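Mercuric reductase (Metallosphaera sedula, PDB 4YWO) probably catalyses the NADPH-dependent reduction of mercuric ion to elemental mercury, working as an FAD-containing homodimer of the pyridine nucleotide-disulfide oxidoreductase family. Local coordinates at residues P84-F89 with D171-S176; R165-P170 with Q191-M196; V391-V394 with R399-G402; D429-V434 with L446-F451. One frame throughout, in Å; residues are numbered along the deposited sequence.

Four contacts fall into two neighbouring pairs, one in the pyridine nucleotide-disulfide oxidoreductase region and one in the dimerisation domain. Contacts 1 and 2 have centres about 7 Å apart; their segments alternate along the sequence, and Phe89 of contact 1 packs on Pro170 of contact 2. Together they tie helices 87-110, 164-168 and 184-194 to the loop leading into strand 176-180, and contact 2 comes near the bound FAD. Contacts 3 and 4, with centres about 11 Å apart, follow in series, where the hairpin 390-396/399-407 lies against helices 427-431 and 442-449. Contacts 2 and 4 have centres about 40 Å apart, and contact 4 borders the second subunit.

Contact 1 of 4, residues P84-F89 with D171-S176; sequences PPFSSF and DRRIDS
Phe86 and Arg173 lie one over the other: the aliphatic part of the arginine passes across one face of the phenyl ring. Arg173 CG is the atom that does the touching, 3.7 Å from the centroid of the Phe86 ring and 27° off its normal, which places it over the face but displaced toward the rim and meets the geometry of a CH-pi contact. Its closest ring atom is CD1, with Phe86 CD1 to Arg173 CG at 3.4 Å. Beyond CG, the arginine chain bends at chi3, and its guanidinium plane is nearly parallel to the ring, 3° from it. The guanidinium nevertheless does not stack on the ring; one of its faces is covered by Phe86 CB, and NE comes within 4.0 Å of that CB. Phe86 reaches this place because its CG stands opposite the backbone N (chi1 176°).

Farther out, the ring meets backbone: Phe86 CE1 lies 3.5 Å from Arg172 O, an oblique approach. The side chain of Arg172 starts off away from Phe86; its NH1 forms a salt bridge with Asp171 OD1 at 2.9 Å. The carboxylate uses its syn lone pair, and the oxygen lies in the guanidinium plane; Glu260 is a second acidic partner, for NH2. On the other segment, Pro85 O accepts from both the amide and the hydroxyl of Ser88 at the start of helix 87-110. This surface contact packs the entrance of that helix against the loop between helix 164-168 and strand 176-180, the first in sequence and an inner strand of the four-stranded parallel sheet in the pyridine nucleotide-disulfide oxidoreductase region.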
loop_
_atom_site.group_PDB
_atom_site.type_symbol
_atom_site.label_atom_id
_atom_site.label_comp_id
_atom_site.label_asym_id
_atom_site.label_seq_id
_atom_site.Cartn_x
_atom_site.Cartn_y
_atom_site.Cartn_z
ATOM N N PRO A 84 -18.948 10.894 14.605
ATOM C CA PRO A 84 -19.746 10.760 13.443
ATOM C C PRO A 84 -21.289 10.796 13.765
ATOM O O PRO A 84 -21.643 10.185 14.764
ATOM C CB PRO A 84 -19.413 9.375 12.978
ATOM C CG PRO A 84 -18.069 9.090 13.494
ATOM C CD PRO A 84 -18.019 9.779 14.822
ATOM N N PRO A 85 -22.057 11.436 12.927
ATOM C CA PRO A 85 -23.495 11.536 13.266
ATOM C C PRO A 85 -24.147 10.094 13.119
ATOM O O PRO A 85 -23.717 9.275 12.327
ATOM C CB PRO A 85 -24.012 12.494 12.227
ATOM C CG PRO A 85 -23.076 12.431 11.074
ATOM C CD PRO A 85 -21.732 12.169 11.699
ATOM N N PHE A 86 -25.185 9.833 13.897
ATOM C CA PHE A 86 -25.887 8.573 13.799
ATOM C C PHE A 86 -26.396 8.364 12.390
ATOM O O PHE A 86 -26.431 7.202 11.901
ATOM C CB PHE A 86 -27.012 8.544 14.850
ATOM C CG PHE A 86 -27.892 7.268 14.767
ATOM C CD1 PHE A 86 -27.431 6.072 15.211
ATOM C CD2 PHE A 86 -29.133 7.310 14.145
ATOM C CE1 PHE A 86 -28.196 4.934 15.133
ATOM C CE2 PHE A 86 -29.924 6.179 14.055
ATOM C CZ PHE A 86 -29.448 4.980 14.563
ATOM N N SER A 87 -26.735 9.410 11.653
ATOM C CA SER A 87 -27.169 9.382 10.277
ATOM C C SER A 87 -26.155 8.787 9.295
ATOM O O SER A 87 -26.487 8.473 8.173
ATOM C CB SER A 87 -27.575 10.793 9.780
ATOM O OG SER A 87 -26.465 11.666 9.744
ATOM N N SER A 88 -24.869 8.744 9.697
ATOM C CA SER A 88 -23.870 8.183 8.787
ATOM C C SER A 88 -24.148 6.707 8.482
ATOM O O SER A 88 -23.722 6.238 7.448
ATOM C CB SER A 88 -22.448 8.405 9.325
ATOM O OG SER A 88 -22.348 7.759 10.593
ATOM N N PHE A 89 -24.840 6.014 9.359
ATOM C CA PHE A 89 -25.227 4.571 9.033
ATOM C C PHE A 89 -26.236 4.510 7.903
ATOM O O PHE A 89 -26.113 3.738 6.907
ATOM C CB PHE A 89 -25.748 3.832 10.236
ATOM C CG PHE A 89 -24.729 3.457 11.278
ATOM C CD1 PHE A 89 -23.972 2.291 11.151
ATOM C CD2 PHE A 89 -24.526 4.233 12.425
ATOM C CE1 PHE A 89 -23.042 1.940 12.164
ATOM C CE2 PHE A 89 -23.612 3.885 13.402
ATOM C CZ PHE A 89 -22.837 2.735 13.251
ATOM N N ASP A 171 -30.877 0.152 14.890
ATOM C CA ASP A 171 -32.205 0.687 15.037
ATOM C C ASP A 171 -32.271 1.906 15.946
ATOM O O ASP A 171 -33.288 2.672 15.897
ATOM C CB ASP A 171 -33.142 -0.424 15.571
ATOM C CG ASP A 171 -32.777 -0.986 16.958
ATOM O OD1 ASP A 171 -31.857 -0.680 17.737
ATOM O OD2 ASP A 171 -33.598 -1.806 17.390
ATOM N N ARG A 172 -31.246 2.125 16.741
ATOM C CA ARG A 172 -31.213 3.173 17.712
ATOM C C ARG A 172 -29.830 3.517 18.116
ATOM O O ARG A 172 -28.893 2.788 17.857
ATOM C CB ARG A 172 -31.987 2.752 18.940
ATOM C CG ARG A 172 -31.275 1.764 19.818
ATOM C CD ARG A 172 -32.238 0.904 20.652
ATOM N NE ARG A 172 -31.563 0.156 21.676
ATOM C CZ ARG A 172 -31.024 -1.062 21.493
ATOM N NH1 ARG A 172 -31.105 -1.668 20.354
ATOM N NH2 ARG A 172 -30.460 -1.679 22.486
ATOM N N ARG A 173 -29.713 4.609 18.788
ATOM C CA ARG A 173 -28.454 5.042 19.317
ATOM C C ARG A 173 -28.233 4.351 20.616
ATOM O O ARG A 173 -29.106 4.318 21.505
ATOM C CB ARG A 173 -28.472 6.530 19.542
ATOM C CG ARG A 173 -28.511 7.176 18.197
ATOM C CD ARG A 173 -28.743 8.641 18.323
ATOM N NE ARG A 173 -27.550 9.328 18.785
ATOM C CZ ARG A 173 -27.411 10.579 18.560
ATOM N NH1 ARG A 173 -28.387 11.215 17.937
ATOM N NH2 ARG A 173 -26.325 11.199 19.001
ATOM N N ILE A 174 -27.096 3.727 20.820
ATOM C CA ILE A 174 -26.756 3.089 22.081
ATOM C C ILE A 174 -25.589 3.724 22.751
ATOM O O ILE A 174 -24.757 4.400 22.075
ATOM C CB ILE A 174 -26.506 1.543 21.895
ATOM C CG1 ILE A 174 -25.237 1.303 21.092
ATOM C CG2 ILE A 174 -27.665 0.852 21.182
ATOM C CD1 ILE A 174 -24.847 -0.140 20.876
ATOM N N ASP A 175 -25.488 3.555 24.059
ATOM C CA ASP A 175 -24.333 4.022 24.838
ATOM C C ASP A 175 -23.270 3.020 25.197
ATOM O O ASP A 175 -22.170 3.412 25.597
ATOM C CB ASP A 175 -24.758 4.630 26.181
ATOM C CG ASP A 175 -25.743 5.795 26.000
ATOM O OD1 ASP A 175 -25.687 6.526 24.965
ATOM O OD2 ASP A 175 -26.578 5.973 26.905
ATOM N N SER A 176 -23.601 1.725 25.182
ATOM C CA SER A 176 -22.728 0.668 25.633
ATOM C C SER A 176 -23.035 -0.553 24.810
ATOM O O SER A 176 -24.155 -0.791 24.411
ATOM C CB SER A 176 -22.780 0.429 27.140
ATOM O OG SER A 176 -24.153 0.139 27.459
#

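Contact 2 of 4, residues R165-P170 with Q191-M196; sequences REALSP and QMYSRM
With chi1 at -90°, Tyr193 extends its ring from helix 184-194 toward helix 164-168, and Met192 sends its chain the same way with CG opposite the backbone N (chi1 -178°) before bending at chi3. The tyrosine hydroxyl donates to Ala167 O, with Tyr193 OH to Ala167 O at 2.7 Å. The C=O...donor angle is 124° and the donor lies in the carbonyl plane, on a lone pair; the carbonyl oxygen in turn approaches the phenol at its edge, almost level with the ring. A buried phenol is thereby satisfied by a carbonyl in the last turn of a short helix. This is helix-to-helix packing inside the FAD-dependent oxidoreductase region, beside the cofactor: the side chain of Leu168 is about 4 Å from the bound FAD. Pro170 closes on the hydroxyl with its ring carbons, Pro170 CG to Tyr193 OH being 3.7 Å, while Ala167 CB stands 4.3 Å from Tyr193 CE1. Beside the tyrosine, Leu168 and Met192 cross at about a right angle and meet through their methyls, Leu168 CD2 to Met192 CE at 4.1 Å. Trp162 packs on both Pro170 and Tyr193, and Met64 of helix 58-78 packs on Met192.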
loop_
_atom_site.group_PDB
_atom_site.type_symbol
_atom_site.label_atom_id
_atom_site.label_comp_id
_atom_site.label_asym_id
_atom_site.label_seq_id
_atom_site.Cartn_x
_atom_site.Cartn_y
_atom_site.Cartn_z
ATOM N N ARG A 165 -25.527 -7.601 10.673
ATOM C CA ARG A 165 -26.559 -6.961 9.949
ATOM C C ARG A 165 -27.103 -5.785 10.746
ATOM O O ARG A 165 -27.247 -4.687 10.229
ATOM C CB ARG A 165 -27.697 -7.966 9.650
ATOM C CG ARG A 165 -28.776 -7.356 8.875
ATOM C CD ARG A 165 -29.920 -8.363 8.613
ATOM N NE ARG A 165 -29.424 -9.525 7.898
ATOM C CZ ARG A 165 -29.269 -9.585 6.556
ATOM N NH1 ARG A 165 -29.570 -8.550 5.765
ATOM N NH2 ARG A 165 -28.799 -10.690 6.001
ATOM N N GLU A 166 -27.433 -6.022 11.987
ATOM C CA GLU A 166 -27.992 -4.954 12.797
ATOM C C GLU A 166 -26.995 -3.946 13.203
ATOM O O GLU A 166 -27.332 -2.786 13.330
ATOM C CB GLU A 166 -28.668 -5.562 14.022
ATOM C CG GLU A 166 -29.852 -6.422 13.686
ATOM C CD GLU A 166 -29.556 -7.827 13.227
ATOM O OE1 GLU A 166 -28.534 -8.431 13.520
ATOM O OE2 GLU A 166 -30.301 -8.331 12.384
ATOM N N ALA A 167 -25.735 -4.379 13.470
ATOM C CA ALA A 167 -24.682 -3.419 13.892
ATOM C C ALA A 167 -24.348 -2.435 12.752
ATOM O O ALA A 167 -23.916 -1.305 13.000
ATOM C CB ALA A 167 -23.421 -4.168 14.389
ATOM N N LEU A 168 -24.555 -2.860 11.490
ATOM C CA LEU A 168 -24.371 -1.964 10.345
ATOM C C LEU A 168 -25.557 -1.043 9.997
ATOM O O LEU A 168 -25.406 -0.068 9.271
ATOM C CB LEU A 168 -23.867 -2.751 9.159
ATOM C CG LEU A 168 -22.486 -3.419 9.315
ATOM C CD1 LEU A 168 -22.207 -4.478 8.245
ATOM C CD2 LEU A 168 -21.399 -2.345 9.379
ATOM N N SER A 169 -26.750 -1.419 10.442
ATOM C CA SER A 169 -27.939 -0.608 10.291
ATOM C C SER A 169 -28.670 -0.558 11.635
ATOM O O SER A 169 -29.795 -1.108 11.767
ATOM C CB SER A 169 -28.852 -1.228 9.267
ATOM O OG SER A 169 -28.255 -1.306 8.039
ATOM N N PRO A 170 -28.080 0.046 12.647
ATOM C CA PRO A 170 -28.648 0.074 13.998
ATOM C C PRO A 170 -29.985 0.757 14.091
ATOM O O PRO A 170 -30.197 1.770 13.420
ATOM C CB PRO A 170 -27.611 0.836 14.822
ATOM C CG PRO A 170 -26.813 1.634 13.807
ATOM C CD PRO A 170 -26.772 0.765 12.569
ATOM N N GLN A 191 -13.758 -1.322 17.430
ATOM C CA GLN A 191 -13.153 -0.077 17.127
ATOM C C GLN A 191 -14.162 0.900 16.499
ATOM O O GLN A 191 -14.193 2.038 16.864
ATOM C CB GLN A 191 -11.963 -0.245 16.182
ATOM C CG GLN A 191 -11.361 1.104 15.846
ATOM C CD GLN A 191 -10.014 0.946 15.079
ATOM O OE1 GLN A 191 -10.041 1.192 13.849
ATOM N NE2 GLN A 191 -8.962 1.028 15.814
ATOM N N MET A 192 -15.020 0.443 15.597
ATOM C CA MET A 192 -16.005 1.216 14.973
ATOM C C MET A 192 -16.914 1.880 16.017
ATOM O O MET A 192 -17.042 3.114 16.015
ATOM C CB MET A 192 -16.875 0.373 14.048
ATOM C CG MET A 192 -17.976 1.052 13.247
ATOM S SD MET A 192 -19.129 -0.119 12.496
ATOM C CE MET A 192 -18.050 -1.109 11.426
ATOM N N TYR A 193 -17.451 1.074 16.963
ATOM C CA TYR A 193 -18.421 1.663 17.917
ATOM C C TYR A 193 -17.737 2.441 18.953
ATOM O O TYR A 193 -18.228 3.519 19.354
ATOM C CB TYR A 193 -19.300 0.513 18.494
ATOM C CG TYR A 193 -20.549 0.254 17.665
ATOM C CD1 TYR A 193 -20.528 -0.281 16.369
ATOM C CD2 TYR A 193 -21.825 0.655 18.130
ATOM C CE1 TYR A 193 -21.687 -0.398 15.578
ATOM C CE2 TYR A 193 -22.940 0.476 17.386
ATOM C CZ TYR A 193 -22.917 -0.032 16.132
ATOM O OH TYR A 193 -24.040 -0.146 15.390
ATOM N N SER A 194 -16.539 2.058 19.393
ATOM C CA SER A 194 -15.820 2.924 20.353
ATOM C C SER A 194 -15.521 4.303 19.791
ATOM O O SER A 194 -15.640 5.332 20.482
ATOM C CB SER A 194 -14.597 2.227 20.893
ATOM O OG SER A 194 -13.615 2.028 19.923
ATOM N N ARG A 195 -15.288 4.381 18.501
ATOM C CA ARG A 195 -14.994 5.658 17.794
ATOM C C ARG A 195 -16.284 6.426 17.508
ATOM O O ARG A 195 -16.315 7.450 16.836
ATOM C CB ARG A 195 -14.147 5.391 16.539
ATOM C CG ARG A 195 -12.760 4.964 16.878
ATOM C CD ARG A 195 -11.938 4.783 15.593
ATOM N NE ARG A 195 -10.516 4.595 15.903
ATOM C CZ ARG A 195 -9.510 4.762 15.000
ATOM N NH1 ARG A 195 -9.801 4.951 13.742
ATOM N NH2 ARG A 195 -8.266 4.711 15.489
ATOM N N MET A 196 -17.411 5.787 17.887
ATOM C CA MET A 196 -18.739 6.518 17.889
ATOM C C MET A 196 -19.236 6.863 19.276
ATOM O O MET A 196 -20.480 7.007 19.440
ATOM C CB MET A 196 -19.717 5.782 17.103
ATOM C CG MET A 196 -19.232 5.654 15.708
ATOM S SD MET A 196 -20.270 4.722 14.708
ATOM C CE MET A 196 -19.251 4.706 13.168
#

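Contact 3 of 4, residues V391-V394 with R399-G402; sequences VKMV and RIVG
Val394 O is gripped by two successive amides of the facing strand. Val401 N makes the firmer bond, 2.9 Å to Val394 O with an N-H...acceptor angle of 163°, whereas Gly402 N reaches the same Val394 O only weakly, at 3.3 Å and 141°. In return Val394 N donates to Gly402 O at 2.9 Å, again nearly straight. Two residues, Val401 and Gly402, therefore face one, which defines a classic beta bulge that includes the antiparallel hydrogen-bonded pair Val394-Gly402. Gly402 O also receives a CA-H...O contact from Met393 CA at 3.5 Å.

Side chains meet on either face of the strands here, Met393 with Ile400 on one and Val394 with Val401 on the other. Met393 carries its CG opposite the backbone N (chi1 -178°) and then bends at chi3, which lays its sulfur alongside Ile400: Met393 SD to Ile400 CD1 is 4.0 Å, and the two chains run at a slant to one another. Near the bulge, Val394 CG1 meets Val401 CG2 at 4.1 Å. That methyl of Val401 lies between its own backbone N and carbonyl carbon, and from there it also approaches Val394 O, at 3.7 Å.

The bulge lies in the hairpin of strands 390-396 and 399-407, inside the antiparallel sheet of the dimerisation domain. Met393 and Val391 turn toward helix 442-449, where both pack on Val447. Val394 contacts Ala361 and Glu358 of helix 358-362, and Lys392 NZ forms salt bridges with Glu214 and Glu216. Strand 368-374 borders strand 390-396 on its other edge, through Val391 and Met393.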
loop_
_atom_site.group_PDB
_atom_site.type_symbol
_atom_site.label_atom_id
_atom_site.label_comp_id
_atom_site.label_asym_id
_atom_site.label_seq_id
_atom_site.Cartn_x
_atom_site.Cartn_y
_atom_site.Cartn_z
ATOM N N VAL A 391 6.573 -5.959 11.357
ATOM C CA VAL A 391 6.499 -6.807 10.139
ATOM C C VAL A 391 7.281 -8.088 10.456
ATOM O O VAL A 391 8.449 -8.032 10.892
ATOM C CB VAL A 391 7.016 -6.117 8.856
ATOM C CG1 VAL A 391 6.828 -7.024 7.698
ATOM C CG2 VAL A 391 6.233 -4.890 8.656
ATOM N N LYS A 392 6.632 -9.239 10.262
ATOM C CA LYS A 392 7.283 -10.552 10.500
ATOM C C LYS A 392 7.313 -11.315 9.197
ATOM O O LYS A 392 6.308 -11.389 8.473
ATOM C CB LYS A 392 6.498 -11.346 11.495
ATOM C CG LYS A 392 7.112 -12.663 11.924
ATOM C CD LYS A 392 6.306 -13.193 13.140
ATOM C CE LYS A 392 7.005 -14.344 13.759
ATOM N NZ LYS A 392 6.246 -14.826 14.968
ATOM N N MET A 393 8.453 -11.884 8.889
ATOM C CA MET A 393 8.684 -12.632 7.647
ATOM C C MET A 393 9.181 -14.017 7.966
ATOM O O MET A 393 10.024 -14.149 8.883
ATOM C CB MET A 393 9.620 -11.864 6.718
ATOM C CG MET A 393 9.920 -12.502 5.326
ATOM S SD MET A 393 10.906 -11.466 4.277
ATOM C CE MET A 393 9.648 -10.335 3.713
ATOM N N VAL A 394 8.630 -15.013 7.315
ATOM C CA VAL A 394 8.972 -16.399 7.549
ATOM C C VAL A 394 9.450 -17.047 6.271
ATOM O O VAL A 394 8.821 -16.874 5.220
ATOM C CB VAL A 394 7.768 -17.184 8.051
ATOM C CG1 VAL A 394 8.105 -18.635 8.335
ATOM C CG2 VAL A 394 7.040 -16.544 9.235
ATOM N N ARG A 399 12.888 -19.662 0.799
ATOM C CA ARG A 399 11.743 -18.944 0.061
ATOM C C ARG A 399 10.816 -18.333 1.091
ATOM O O ARG A 399 10.473 -18.940 2.118
ATOM C CB ARG A 399 11.007 -19.857 -0.853
ATOM C CG ARG A 399 11.915 -20.580 -1.840
ATOM C CD ARG A 399 11.066 -21.330 -2.851
ATOM N NE ARG A 399 11.923 -22.109 -3.780
ATOM C CZ ARG A 399 12.529 -23.217 -3.471
ATOM N NH1 ARG A 399 12.350 -23.803 -2.277
ATOM N NH2 ARG A 399 13.231 -23.851 -4.411
ATOM N N ILE A 400 10.345 -17.139 0.778
ATOM C CA ILE A 400 9.338 -16.472 1.666
ATOM C C ILE A 400 8.047 -17.226 1.588
ATOM O O ILE A 400 7.485 -17.478 0.457
ATOM C CB ILE A 400 9.166 -15.052 1.247
ATOM C CG1 ILE A 400 10.474 -14.242 1.371
ATOM C CG2 ILE A 400 8.048 -14.367 2.089
ATOM C CD1 ILE A 400 10.616 -12.967 0.606
ATOM N N VAL A 401 7.571 -17.688 2.710
ATOM C CA VAL A 401 6.357 -18.348 2.866
ATOM C C VAL A 401 5.275 -17.753 3.762
ATOM O O VAL A 401 4.141 -18.274 3.829
ATOM C CB VAL A 401 6.522 -19.840 3.224
ATOM C CG1 VAL A 401 7.360 -20.571 2.159
ATOM C CG2 VAL A 401 7.089 -20.048 4.618
ATOM N N GLY A 402 5.605 -16.691 4.494
ATOM C CA GLY A 402 4.606 -16.042 5.331
ATOM C C GLY A 402 5.088 -14.648 5.597
ATOM O O GLY A 402 6.273 -14.358 5.806
#

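Contact 4 of 4, residues D429-V434 with L446-F451; sequences DLIDTV and LVALAF
Ile431 leads the contact, and its branches divide the work against Ala448 and Leu449. From CB, the CG1 branch stands opposite the carbonyl carbon (chi1 -63°) and the CG2 branch opposite the backbone N. CG1 touches two partners at once, coming to 4.0 Å from Ala448 CB and to a like distance from the methyl CD2 of Leu449. The chain then extends (chi2 167°), and its tip, Ile431 CD1, reaches the backbone, 3.9 Å from Ala448 O, while staying beside Leu449 CD2. The other methyl, Ile431 CG2, meets that same leucine methyl, Leu449 CD2, at 4.0 Å. A single methyl of Leu449 thus meets three carbons of the isoleucine, and the two side chains pass each other at a slant.

Leu430 adds a smaller touch one residue earlier: Leu430 CB to Ala448 CB is 4.0 Å. The small methyl of Ala448 thereby lies against both neighbours, consistent with the close backbone approach, Ile431 CA to Ala448 CA being 6.5 Å. The side-chain-to-side-chain contacts are all apolar; the tip of Ile431 alone meets a backbone oxygen. Within the first segment, Thr433 OG1 donates to Asp429 O at 2.9 Å, tying Thr433 back to the carbonyl four residues earlier.

The contact joins helix 427-431 to helix 442-449 in the dimerisation domain. From another face of helix 442-449, Val447 packs on strands 390-396 and 368-374, and Phe451 packs on Met393. Segment 429-434 borders the second subunit: Asp432 forms a salt bridge with Arg319 of that subunit, and Asp429 packs on its Phe423.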
loop_
_atom_site.group_PDB
_atom_site.type_symbol
_atom_site.label_atom_id
_atom_site.label_comp_id
_atom_site.label_asym_id
_atom_site.label_seq_id
_atom_site.Cartn_x
_atom_site.Cartn_y
_atom_site.Cartn_z
ATOM N N ASP A 429 15.863 -11.632 -3.362
ATOM C CA ASP A 429 14.961 -11.074 -4.403
ATOM C C ASP A 429 14.334 -9.776 -3.902
ATOM O O ASP A 429 14.261 -8.794 -4.629
ATOM C CB ASP A 429 13.819 -11.999 -4.827
ATOM C CG ASP A 429 14.292 -13.282 -5.586
ATOM O OD1 ASP A 429 15.270 -13.112 -6.372
ATOM O OD2 ASP A 429 13.597 -14.333 -5.478
ATOM N N LEU A 430 13.932 -9.760 -2.680
ATOM C CA LEU A 430 13.401 -8.518 -2.122
ATOM C C LEU A 430 14.464 -7.468 -1.939
ATOM O O LEU A 430 14.258 -6.285 -2.195
ATOM C CB LEU A 430 12.673 -8.787 -0.827
ATOM C CG LEU A 430 11.214 -9.102 -0.864
ATOM C CD1 LEU A 430 10.413 -7.935 -1.444
ATOM C CD2 LEU A 430 10.947 -10.316 -1.727
ATOM N N ILE A 431 15.622 -7.853 -1.404
ATOM C CA ILE A 431 16.716 -6.927 -1.286
ATOM C C ILE A 431 17.104 -6.249 -2.593
ATOM O O ILE A 431 17.409 -5.029 -2.611
ATOM C CB ILE A 431 17.902 -7.630 -0.590
ATOM C CG1 ILE A 431 17.421 -8.009 0.807
ATOM C CG2 ILE A 431 19.119 -6.704 -0.511
ATOM C CD1 ILE A 431 18.331 -8.967 1.511
ATOM N N ASP A 432 17.033 -7.046 -3.681
ATOM C CA ASP A 432 17.386 -6.554 -5.022
ATOM C C ASP A 432 16.337 -5.655 -5.686
ATOM O O ASP A 432 16.593 -5.059 -6.732
ATOM C CB ASP A 432 17.673 -7.729 -5.937
ATOM C CG ASP A 432 19.006 -8.389 -5.656
ATOM O OD1 ASP A 432 19.836 -7.790 -4.931
ATOM O OD2 ASP A 432 19.198 -9.531 -6.217
ATOM N N THR A 433 15.165 -5.551 -5.102
ATOM C CA THR A 433 14.043 -4.737 -5.628
ATOM C C THR A 433 14.051 -3.401 -4.917
ATOM O O THR A 433 13.837 -3.365 -3.689
ATOM C CB THR A 433 12.726 -5.392 -5.338
ATOM O OG1 THR A 433 12.719 -6.693 -5.975
ATOM C CG2 THR A 433 11.575 -4.606 -5.969
ATOM N N VAL A 434 14.380 -2.354 -5.690
ATOM C CA VAL A 434 14.374 -0.982 -5.160
ATOM C C VAL A 434 12.907 -0.607 -4.834
ATOM O O VAL A 434 12.021 -0.696 -5.699
ATOM C CB VAL A 434 15.031 -0.011 -6.142
ATOM C CG1 VAL A 434 15.045 1.410 -5.610
ATOM C CG2 VAL A 434 16.493 -0.511 -6.442
ATOM N N LEU A 446 13.028 -4.113 4.432
ATOM C CA LEU A 446 13.800 -3.985 5.657
ATOM C C LEU A 446 13.780 -5.200 6.458
ATOM O O LEU A 446 14.861 -5.624 7.061
ATOM C CB LEU A 446 13.277 -2.808 6.475
ATOM C CG LEU A 446 13.431 -1.405 5.860
ATOM C CD1 LEU A 446 12.633 -0.384 6.626
ATOM C CD2 LEU A 446 14.942 -1.083 5.767
ATOM N N VAL A 447 12.645 -5.886 6.545
ATOM C CA VAL A 447 12.682 -7.150 7.255
ATOM C C VAL A 447 13.474 -8.211 6.527
ATOM O O VAL A 447 14.089 -9.096 7.152
ATOM C CB VAL A 447 11.246 -7.637 7.657
ATOM C CG1 VAL A 447 10.441 -8.125 6.492
ATOM C CG2 VAL A 447 11.261 -8.680 8.776
ATOM N N ALA A 448 13.457 -8.213 5.203
ATOM C CA ALA A 448 14.335 -9.118 4.399
ATOM C C ALA A 448 15.830 -8.873 4.768
ATOM O O ALA A 448 16.606 -9.904 4.893
ATOM C CB ALA A 448 14.097 -8.862 2.897
ATOM N N LEU A 449 16.226 -7.642 4.906
ATOM C CA LEU A 449 17.612 -7.265 5.261
ATOM C C LEU A 449 17.997 -7.837 6.655
ATOM O O LEU A 449 19.173 -8.130 6.948
ATOM C CB LEU A 449 17.796 -5.793 5.256
ATOM C CG LEU A 449 17.916 -5.155 3.875
ATOM C CD1 LEU A 449 17.761 -3.680 4.010
ATOM C CD2 LEU A 449 19.267 -5.456 3.240
ATOM N N ALA A 450 16.983 -8.036 7.497
ATOM C CA ALA A 450 17.194 -8.560 8.865
ATOM C C ALA A 450 17.657 -9.977 8.882
ATOM O O ALA A 450 18.124 -10.435 9.970
ATOM C CB ALA A 450 15.956 -8.401 9.735
ATOM N N PHE A 451 17.598 -10.724 7.777
ATOM C CA PHE A 451 17.900 -12.119 7.717
ATOM C C PHE A 451 19.396 -12.297 7.853
ATOM O O PHE A 451 19.847 -13.190 8.542
ATOM C CB PHE A 451 17.335 -12.871 6.529
ATOM C CG PHE A 451 15.878 -13.266 6.773
ATOM C CD1 PHE A 451 14.903 -12.284 6.687
ATOM C CD2 PHE A 451 15.483 -14.494 7.308
ATOM C CE1 PHE A 451 13.635 -12.611 6.958
ATOM C CE2 PHE A 451 14.211 -14.854 7.531
ATOM C CZ PHE A 451 13.195 -13.836 7.415
#